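Thiol:disulfide interchange protein DsbA (Neisseria meningitidis serogroup B, PDB 2ZNM) probably acts as a disulfide oxidoreductase of the bacterial periplasm, a DsbA-like member of the thioredoxin family. Local coordinates at residues C34-C37 and D41-L44; L71-A76 and E103-A108; N88-K93 and L113-F118; W111-S114 and G120-L123. One frame throughout, in Å; residues are numbered along the deposited sequence.

Contact 1 (C34-C37 and D41-L44)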
# COMPACT_ATOMS: atom_id res chain seq x y z
N CYS A 34 4.46 -9.86 1.65
CA CYS A 34 3.26 -10.50 1.10
C CYS A 34 3.69 -11.26 -0.15
O CYS A 34 4.25 -10.68 -1.06
CB CYS A 34 2.17 -9.47 0.74
SG CYS A 34 1.47 -8.47 2.13
N VAL A 35 3.44 -12.57 -0.18
CA VAL A 35 3.98 -13.41 -1.25
C VAL A 35 3.00 -13.55 -2.42
O VAL A 35 1.90 -14.10 -2.28
CB VAL A 35 4.50 -14.79 -0.74
CG1 VAL A 35 5.09 -15.62 -1.89
CG2 VAL A 35 5.56 -14.57 0.35
N HIS A 36 3.45 -13.03 -3.56
CA HIS A 36 2.67 -13.03 -4.79
C HIS A 36 3.44 -13.80 -5.82
O HIS A 36 4.66 -13.64 -5.95
CB HIS A 36 2.45 -11.60 -5.28
CG HIS A 36 1.77 -10.73 -4.28
ND1 HIS A 36 2.38 -9.62 -3.72
CD2 HIS A 36 0.53 -10.79 -3.73
CE1 HIS A 36 1.55 -9.05 -2.87
NE2 HIS A 36 0.42 -9.74 -2.86
N CYS A 37 2.73 -14.60 -6.61
CA CYS A 37 3.39 -15.46 -7.58
C CYS A 37 4.14 -14.73 -8.71
O CYS A 37 5.08 -15.30 -9.28
CB CYS A 37 2.41 -16.52 -8.12
SG CYS A 37 1.38 -16.01 -9.51
N ASP A 41 1.06 -7.44 -6.55
CA ASP A 41 -0.26 -7.66 -5.95
C ASP A 41 -1.39 -7.76 -7.01
O ASP A 41 -1.71 -6.77 -7.67
CB ASP A 41 -0.54 -6.52 -4.98
CG ASP A 41 -1.71 -6.78 -4.08
OD1 ASP A 41 -1.66 -6.36 -2.93
OD2 ASP A 41 -2.70 -7.38 -4.52
N PRO A 42 -1.98 -8.96 -7.18
CA PRO A 42 -3.09 -9.11 -8.16
C PRO A 42 -4.35 -8.30 -7.81
O PRO A 42 -5.13 -7.98 -8.71
CB PRO A 42 -3.39 -10.62 -8.14
CG PRO A 42 -2.80 -11.13 -6.84
CD PRO A 42 -1.65 -10.22 -6.49
N LEU A 43 -4.54 -7.96 -6.53
CA LEU A 43 -5.68 -7.12 -6.13
C LEU A 43 -5.60 -5.69 -6.67
O LEU A 43 -6.58 -5.17 -7.21
CB LEU A 43 -5.88 -7.12 -4.60
CG LEU A 43 -7.17 -6.44 -4.12
CD1 LEU A 43 -8.38 -7.30 -4.45
CD2 LEU A 43 -7.11 -6.14 -2.63
N LEU A 44 -4.43 -5.06 -6.53
CA LEU A 44 -4.18 -3.71 -7.08
C LEU A 44 -4.37 -3.62 -8.59
O LEU A 44 -4.94 -2.65 -9.10
CB LEU A 44 -2.76 -3.26 -6.73
CG LEU A 44 -2.51 -2.35 -5.53
CD1 LEU A 44 -3.71 -2.19 -4.58
CD2 LEU A 44 -1.25 -2.77 -4.78
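The imidazole of H36 rests on D41 and P42, joining the loop that carries the two cysteines to the start of helix 42-50. Coming from C34, the chain first supplies the other face of that imidazole: the C34 carbonyl carbon sits about 4.0 Å above the H36 ring plane, displaced toward its rim. The hydroxyl of Y96 is hydrogen-bonded to both C34 O and H36 N, which holds this turn of backbone on helix 84-97. At H36 itself, CG stands anti to the carbonyl carbon (chi1 -58°), and this swings the ring over the D41 backbone. D41 CA lies 3.7 Å from the ring centroid and only 7° off its normal, a CH-pi contact over the middle of the face. P42 CD approaches the imidazole obliquely, 3.6 Å from H36 CD2. The D41 carboxylate lies near the NE2 side of the ring, its plane turned 31° from the ring plane, while D41 OD2, at the N-cap of helix 42-50, accepts from L43 N at 2.8 Å, which fixes the platform beneath the imidazole. C37 SG lies 13.9 Å from C34 SG, so no disulfide joins them here. The sequence C-V-H-C is the CXXC motif of the thioredoxin fold, predicted to be the redox-active pair.

Contact 2 (L71-A76 and E103-A108)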
# COMPACT_ATOMS: atom_id res chain seq x y z
N LEU A 71 11.50 -0.80 5.51
CA LEU A 71 10.66 -1.32 4.42
C LEU A 71 9.67 -0.26 3.96
O LEU A 71 9.40 -0.15 2.76
CB LEU A 71 9.91 -2.59 4.82
CG LEU A 71 10.70 -3.91 4.85
CD1 LEU A 71 9.76 -5.12 4.99
CD2 LEU A 71 11.60 -4.06 3.62
N ALA A 72 9.16 0.51 4.92
CA ALA A 72 8.27 1.62 4.62
C ALA A 72 8.96 2.74 3.83
O ALA A 72 8.34 3.35 2.96
CB ALA A 72 7.65 2.17 5.92
N ARG A 73 10.22 3.03 4.17
CA ARG A 73 11.03 4.01 3.44
C ARG A 73 11.31 3.59 1.99
O ARG A 73 11.34 4.44 1.10
CB ARG A 73 12.35 4.24 4.17
CG ARG A 73 13.14 5.41 3.64
CD ARG A 73 14.37 5.65 4.47
NE ARG A 73 15.07 6.84 4.00
CZ ARG A 73 16.14 7.37 4.58
NH1 ARG A 73 16.65 6.82 5.67
NH2 ARG A 73 16.69 8.44 4.05
N MSE A 74 11.53 2.29 1.77
CA MSE A 74 11.62 1.74 0.41
C MSE A 74 10.32 1.97 -0.39
O MSE A 74 10.36 2.47 -1.52
CB MSE A 74 12.00 0.26 0.43
CG MSE A 74 12.22 -0.35 -0.95
SE MSE A 74 13.57 0.60 -2.04
CE MSE A 74 15.21 -0.21 -1.35
N ALA A 75 9.18 1.63 0.21
CA ALA A 75 7.88 1.84 -0.43
C ALA A 75 7.68 3.30 -0.77
O ALA A 75 7.17 3.62 -1.83
CB ALA A 75 6.74 1.35 0.46
N ALA A 76 8.08 4.20 0.13
CA ALA A 76 7.94 5.62 -0.15
C ALA A 76 8.86 6.04 -1.28
O ALA A 76 8.45 6.80 -2.13
CB ALA A 76 8.21 6.45 1.11
N GLU A 103 16.14 -3.45 4.93
CA GLU A 103 15.69 -2.44 5.89
C GLU A 103 16.78 -1.43 6.21
O GLU A 103 16.51 -0.36 6.72
CB GLU A 103 15.24 -3.09 7.20
CG GLU A 103 13.90 -3.77 7.17
CD GLU A 103 13.99 -5.26 6.84
OE1 GLU A 103 15.02 -5.70 6.26
OE2 GLU A 103 13.04 -6.00 7.17
N ASN A 104 18.02 -1.82 5.95
CA ASN A 104 19.17 -1.00 6.23
C ASN A 104 19.48 -0.10 5.04
O ASN A 104 19.62 -0.58 3.92
CB ASN A 104 20.36 -1.90 6.55
CG ASN A 104 21.59 -1.14 6.94
OD1 ASN A 104 21.74 -0.74 8.09
ND2 ASN A 104 22.49 -0.94 5.98
N ARG A 105 19.60 1.21 5.29
CA ARG A 105 19.86 2.20 4.24
C ARG A 105 21.04 1.89 3.31
O ARG A 105 20.90 1.94 2.08
CB ARG A 105 20.04 3.60 4.84
CG ARG A 105 20.22 4.69 3.78
CD ARG A 105 20.22 6.05 4.41
NE ARG A 105 20.83 7.08 3.57
CZ ARG A 105 22.10 7.47 3.67
NH1 ARG A 105 22.90 6.91 4.56
NH2 ARG A 105 22.56 8.42 2.87
N SER A 106 22.20 1.59 3.89
CA SER A 106 23.38 1.34 3.09
C SER A 106 23.27 0.05 2.27
O SER A 106 23.78 -0.03 1.16
CB SER A 106 24.65 1.37 3.95
OG SER A 106 24.60 0.40 4.97
N VAL A 107 22.58 -0.95 2.83
CA VAL A 107 22.30 -2.20 2.11
C VAL A 107 21.30 -1.96 0.98
O VAL A 107 21.49 -2.43 -0.14
CB VAL A 107 21.82 -3.34 3.07
CG1 VAL A 107 21.29 -4.55 2.30
CG2 VAL A 107 22.96 -3.78 3.99
N ALA A 108 20.25 -1.19 1.26
CA ALA A 108 19.28 -0.79 0.24
C ALA A 108 19.97 -0.06 -0.92
O ALA A 108 19.77 -0.41 -2.08
CB ALA A 108 18.20 0.06 0.84
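L71 and E103 account for much of this contact, with the aliphatic part of the glutamate lying against the leucine. E103 CG comes within 4.0 Å of L71 CG, and the bend at chi2 (93°) folds the carboxylate back along the same branch point, leaving E103 OE2 at 3.9 Å from L71 CG. It is a van der Waals contact throughout, made where the loop turns into helix 105-113. One helical turn further on, selenomethionine M74 reaches across with its terminal methyl. Its chain is bent at both chi2 and chi3, so CE meets A108 CB at 3.7 Å, an apolar touch beside Y127 and M124 of helix 120-127. The third link is between arginines: R73 NH1 packs on R105 CD at 3.9 Å, and their guanidinium planes are 21° apart. The two charges share a carboxylate. R105 NE forms a salt bridge with D128 OD1, to which R73 NH2 makes a long, weak ion pair, while R73 NE donates to Y127 O. Helix 69-81 and helix 105-113 thus meet within the run of helices between strands 55-61 and 153-156, the helical insertion that marks a DsbA-like thioredoxin fold.

Contact 3 (N88-K93 and L113-F118)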
# COMPACT_ATOMS: atom_id res chain seq x y z
N ASN A 88 9.12 -2.28 -8.04
CA ASN A 88 8.47 -3.09 -7.01
C ASN A 88 8.69 -4.60 -7.18
O ASN A 88 8.92 -5.29 -6.18
CB ASN A 88 6.96 -2.82 -6.92
CG ASN A 88 6.63 -1.68 -6.00
OD1 ASN A 88 7.30 -1.44 -5.00
ND2 ASN A 88 5.55 -0.98 -6.32
N PRO A 89 8.62 -5.12 -8.42
CA PRO A 89 8.85 -6.56 -8.57
C PRO A 89 10.18 -7.02 -7.97
O PRO A 89 10.21 -8.01 -7.21
CB PRO A 89 8.80 -6.78 -10.10
CG PRO A 89 7.90 -5.69 -10.60
CD PRO A 89 8.27 -4.49 -9.72
N ALA A 90 11.26 -6.30 -8.31
CA ALA A 90 12.59 -6.50 -7.72
C ALA A 90 12.65 -6.26 -6.20
O ALA A 90 13.48 -6.85 -5.52
CB ALA A 90 13.63 -5.64 -8.45
N VAL A 91 11.79 -5.40 -5.67
CA VAL A 91 11.74 -5.17 -4.22
C VAL A 91 11.08 -6.36 -3.49
O VAL A 91 11.64 -6.89 -2.53
CB VAL A 91 11.05 -3.83 -3.85
CG1 VAL A 91 11.00 -3.66 -2.33
CG2 VAL A 91 11.77 -2.65 -4.49
N PHE A 92 9.90 -6.78 -3.94
CA PHE A 92 9.30 -8.00 -3.40
C PHE A 92 10.31 -9.15 -3.37
O PHE A 92 10.44 -9.84 -2.35
CB PHE A 92 8.07 -8.41 -4.22
CG PHE A 92 6.84 -7.64 -3.89
CD1 PHE A 92 6.06 -7.98 -2.79
CD2 PHE A 92 6.43 -6.58 -4.70
CE1 PHE A 92 4.92 -7.27 -2.48
CE2 PHE A 92 5.29 -5.86 -4.39
CZ PHE A 92 4.53 -6.21 -3.28
N LYS A 93 11.02 -9.36 -4.49
CA LYS A 93 11.87 -10.52 -4.67
C LYS A 93 13.04 -10.51 -3.70
O LYS A 93 13.47 -11.55 -3.22
CB LYS A 93 12.38 -10.58 -6.11
CG LYS A 93 13.31 -11.77 -6.40
CD LYS A 93 13.63 -11.90 -7.88
CE LYS A 93 15.01 -12.46 -8.09
NZ LYS A 93 15.17 -12.94 -9.51
N LEU A 113 21.75 0.18 -6.65
CA LEU A 113 22.73 0.53 -7.67
C LEU A 113 23.17 -0.66 -8.55
O LEU A 113 23.50 -0.47 -9.72
CB LEU A 113 23.95 1.23 -7.02
CG LEU A 113 23.97 2.75 -6.77
CD1 LEU A 113 24.09 3.52 -8.08
CD2 LEU A 113 22.80 3.27 -5.96
N SER A 114 23.14 -1.87 -7.99
CA SER A 114 23.48 -3.09 -8.72
C SER A 114 22.33 -3.65 -9.59
O SER A 114 22.54 -4.61 -10.35
CB SER A 114 23.95 -4.17 -7.74
OG SER A 114 22.89 -4.59 -6.89
N GLN A 115 21.14 -3.07 -9.51
CA GLN A 115 19.98 -3.60 -10.24
C GLN A 115 19.96 -3.24 -11.75
O GLN A 115 20.14 -2.08 -12.13
CB GLN A 115 18.69 -3.17 -9.53
CG GLN A 115 17.59 -4.24 -9.50
CD GLN A 115 17.87 -5.43 -8.58
OE1 GLN A 115 17.21 -6.47 -8.68
NE2 GLN A 115 18.85 -5.30 -7.68
N LYS A 116 19.77 -4.26 -12.61
CA LYS A 116 19.81 -4.09 -14.07
C LYS A 116 18.54 -3.49 -14.69
O LYS A 116 18.60 -2.88 -15.77
CB LYS A 116 20.06 -5.43 -14.78
CG LYS A 116 21.39 -6.12 -14.50
CD LYS A 116 21.26 -7.60 -14.84
CE LYS A 116 22.51 -8.38 -14.49
NZ LYS A 116 22.37 -9.83 -14.81
N GLY A 117 17.41 -3.68 -14.02
CA GLY A 117 16.10 -3.42 -14.62
C GLY A 117 15.46 -2.06 -14.38
O GLY A 117 14.33 -1.84 -14.82
N PHE A 118 16.16 -1.16 -13.69
CA PHE A 118 15.63 0.18 -13.41
C PHE A 118 16.74 1.12 -12.94
O PHE A 118 17.79 0.66 -12.48
CB PHE A 118 14.47 0.13 -12.40
CG PHE A 118 14.85 -0.41 -11.05
CD1 PHE A 118 15.44 0.41 -10.10
CD2 PHE A 118 14.61 -1.75 -10.74
CE1 PHE A 118 15.80 -0.09 -8.85
CE2 PHE A 118 14.96 -2.26 -9.49
CZ PHE A 118 15.56 -1.43 -8.54
O HOH W 1 15.37 -8.37 -6.49
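In the helical insertion of this DsbA-like fold, A90 of helix 84-97 meets Q115 and F118 of the loop that links helices 105-113 and 120-127. The alanine methyl is the sole side-chain atom that segment 88-93 brings within packing distance. A90 CB touches F118 CE2 at 3.8 Å, coming in at the edge of the phenyl ring and near its plane. F118 CG lies between its backbone N and carbonyl carbon (chi1 62°), a crowded rotamer that turns the ring back toward the helix. The amide end of Q115 approaches the same methyl, with Q115 OE1 at 3.7 Å from A90 CB, its chain bent at chi2. A water spans the two sides, firmly on A90 O and only weakly on Q115 OE1. It donates to A90 O at 2.6 Å and to Q115 OE1 at 3.4 Å, making a polar bridge beside the apolar touch. Q115 NE2 is in turn held weakly by W111 O, which helps to set the direction of the amide. This is a small surface contact, and W111 of helix 105-113 packs on A90 and V91 beside it. F118 also lies on L123 of helix 120-127, while V91 touches M74 of helix 69-81.

Contact 4 (W111-S114 and G120-L123); sequences WALS and GKKL
G120 and A112 bring two helices together backbone to backbone, their CA atoms 4.6 Å apart. A112 O faces G120 CA at 3.4 Å with an angle of 156° at the hydrogen, a CA-H...O contact in which the carbonyl oxygen of one helix meets the first turn of the next. Such a close approach is possible because residue 120 carries no side chain: A112 O occupies the side of G120 where a beta-carbon would otherwise stand. On the other side of the exchange, A112 CB lies 3.9 Å from G120 O. Out at the rim, L113 reaches over the stem of K121, and the two side chains cross at about a right angle. L113 CD1 rests on K121 CG at 3.6 Å and on K121 CE at 3.8 Å, methyl against methylenes, with the lysine chain extended beyond CG. Toward the interior, W111 CZ3, on the six-membered ring, is 4.4 Å from L123 CD2, a looser apolar touch made obliquely to the indole.

The next shell places these groups. S114 OG donates to W111 O at 2.8 Å, tilted 30° from the carbonyl plane, bonding back onto the chain three residues earlier. Ahead of helix 120-127, D119 OD1 accepts from K122 N. W111 is packed by M74, A90 and V91, and L123 by A77 and V78. No classical hydrogen bond crosses between the segments, so shape, dispersion and one weak CH donor hold them, while the stronger polar bonds stay local to each helix end.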
# COMPACT_ATOMS: atom_id res chain seq x y z
N TRP A 111 22.20 -2.36 -2.93
CA TRP A 111 21.28 -3.19 -3.72
C TRP A 111 20.72 -2.45 -4.94
O TRP A 111 20.75 -2.98 -6.06
CB TRP A 111 20.14 -3.72 -2.85
CG TRP A 111 19.02 -4.35 -3.63
CD1 TRP A 111 18.98 -5.63 -4.12
CD2 TRP A 111 17.78 -3.73 -4.03
NE1 TRP A 111 17.79 -5.84 -4.79
CE2 TRP A 111 17.04 -4.69 -4.75
CE3 TRP A 111 17.23 -2.45 -3.85
CZ2 TRP A 111 15.79 -4.43 -5.28
CZ3 TRP A 111 15.99 -2.19 -4.37
CH2 TRP A 111 15.28 -3.17 -5.08
N ALA A 112 20.21 -1.23 -4.72
CA ALA A 112 19.58 -0.44 -5.77
C ALA A 112 20.50 -0.17 -6.95
O ALA A 112 20.09 -0.29 -8.10
CB ALA A 112 19.05 0.87 -5.20
N LEU A 113 21.75 0.18 -6.65
CA LEU A 113 22.73 0.53 -7.67
C LEU A 113 23.17 -0.66 -8.55
O LEU A 113 23.50 -0.47 -9.72
CB LEU A 113 23.95 1.23 -7.02
CG LEU A 113 23.97 2.75 -6.77
CD1 LEU A 113 24.09 3.52 -8.08
CD2 LEU A 113 22.80 3.27 -5.96
N SER A 114 23.14 -1.87 -7.99
CA SER A 114 23.48 -3.09 -8.72
C SER A 114 22.33 -3.65 -9.59
O SER A 114 22.54 -4.61 -10.35
CB SER A 114 23.95 -4.17 -7.74
OG SER A 114 22.89 -4.59 -6.89
N GLY A 120 18.48 2.82 -10.51
CA GLY A 120 18.64 2.67 -9.07
C GLY A 120 19.07 3.97 -8.43
O GLY A 120 18.78 4.21 -7.25
N LYS A 121 19.76 4.79 -9.21
CA LYS A 121 20.18 6.14 -8.81
C LYS A 121 18.97 7.05 -8.59
O LYS A 121 18.95 7.80 -7.61
CB LYS A 121 21.12 6.75 -9.86
CG LYS A 121 22.57 6.32 -9.70
CD LYS A 121 23.44 6.73 -10.89
CE LYS A 121 24.84 6.13 -10.75
NZ LYS A 121 25.63 6.14 -12.02
N LYS A 122 17.99 6.97 -9.48
CA LYS A 122 16.74 7.74 -9.34
C LYS A 122 15.94 7.31 -8.11
O LYS A 122 15.38 8.14 -7.39
CB LYS A 122 15.88 7.65 -10.60
CG LYS A 122 14.54 8.37 -10.47
CD LYS A 122 13.80 8.45 -11.78
CE LYS A 122 12.85 9.65 -11.78
NZ LYS A 122 13.57 10.96 -11.68
N LEU A 123 15.89 6.00 -7.88
CA LEU A 123 15.24 5.44 -6.72
C LEU A 123 15.87 5.90 -5.41
O LEU A 123 15.17 6.16 -4.43
CB LEU A 123 15.28 3.91 -6.79
CG LEU A 123 14.51 3.16 -5.71
CD1 LEU A 123 13.07 3.65 -5.65
CD2 LEU A 123 14.57 1.66 -5.95

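Overall arrangement
Contact 1 stands apart at the cysteine loop of the thioredoxin fold, a surface contact in which an imidazole lies over D41 CA in a CH-pi contact at a capped helix start. Contacts 2, 3 and 4 belong to the helical insertion, their centres 8 to 13 Å from one another. Contacts 2 and 4 are partly buried and both use helix 105-113, with M74 of contact 2 packing on W111 and L123 of contact 4. Contact 3 is a surface contact weakly bridged by water; it shares L113 and S114 with contact 4, and its F92 packs on H36 and C34 of contact 1. None has a direct hydrogen bond across its segments, but contact 2 alone pairs arginines.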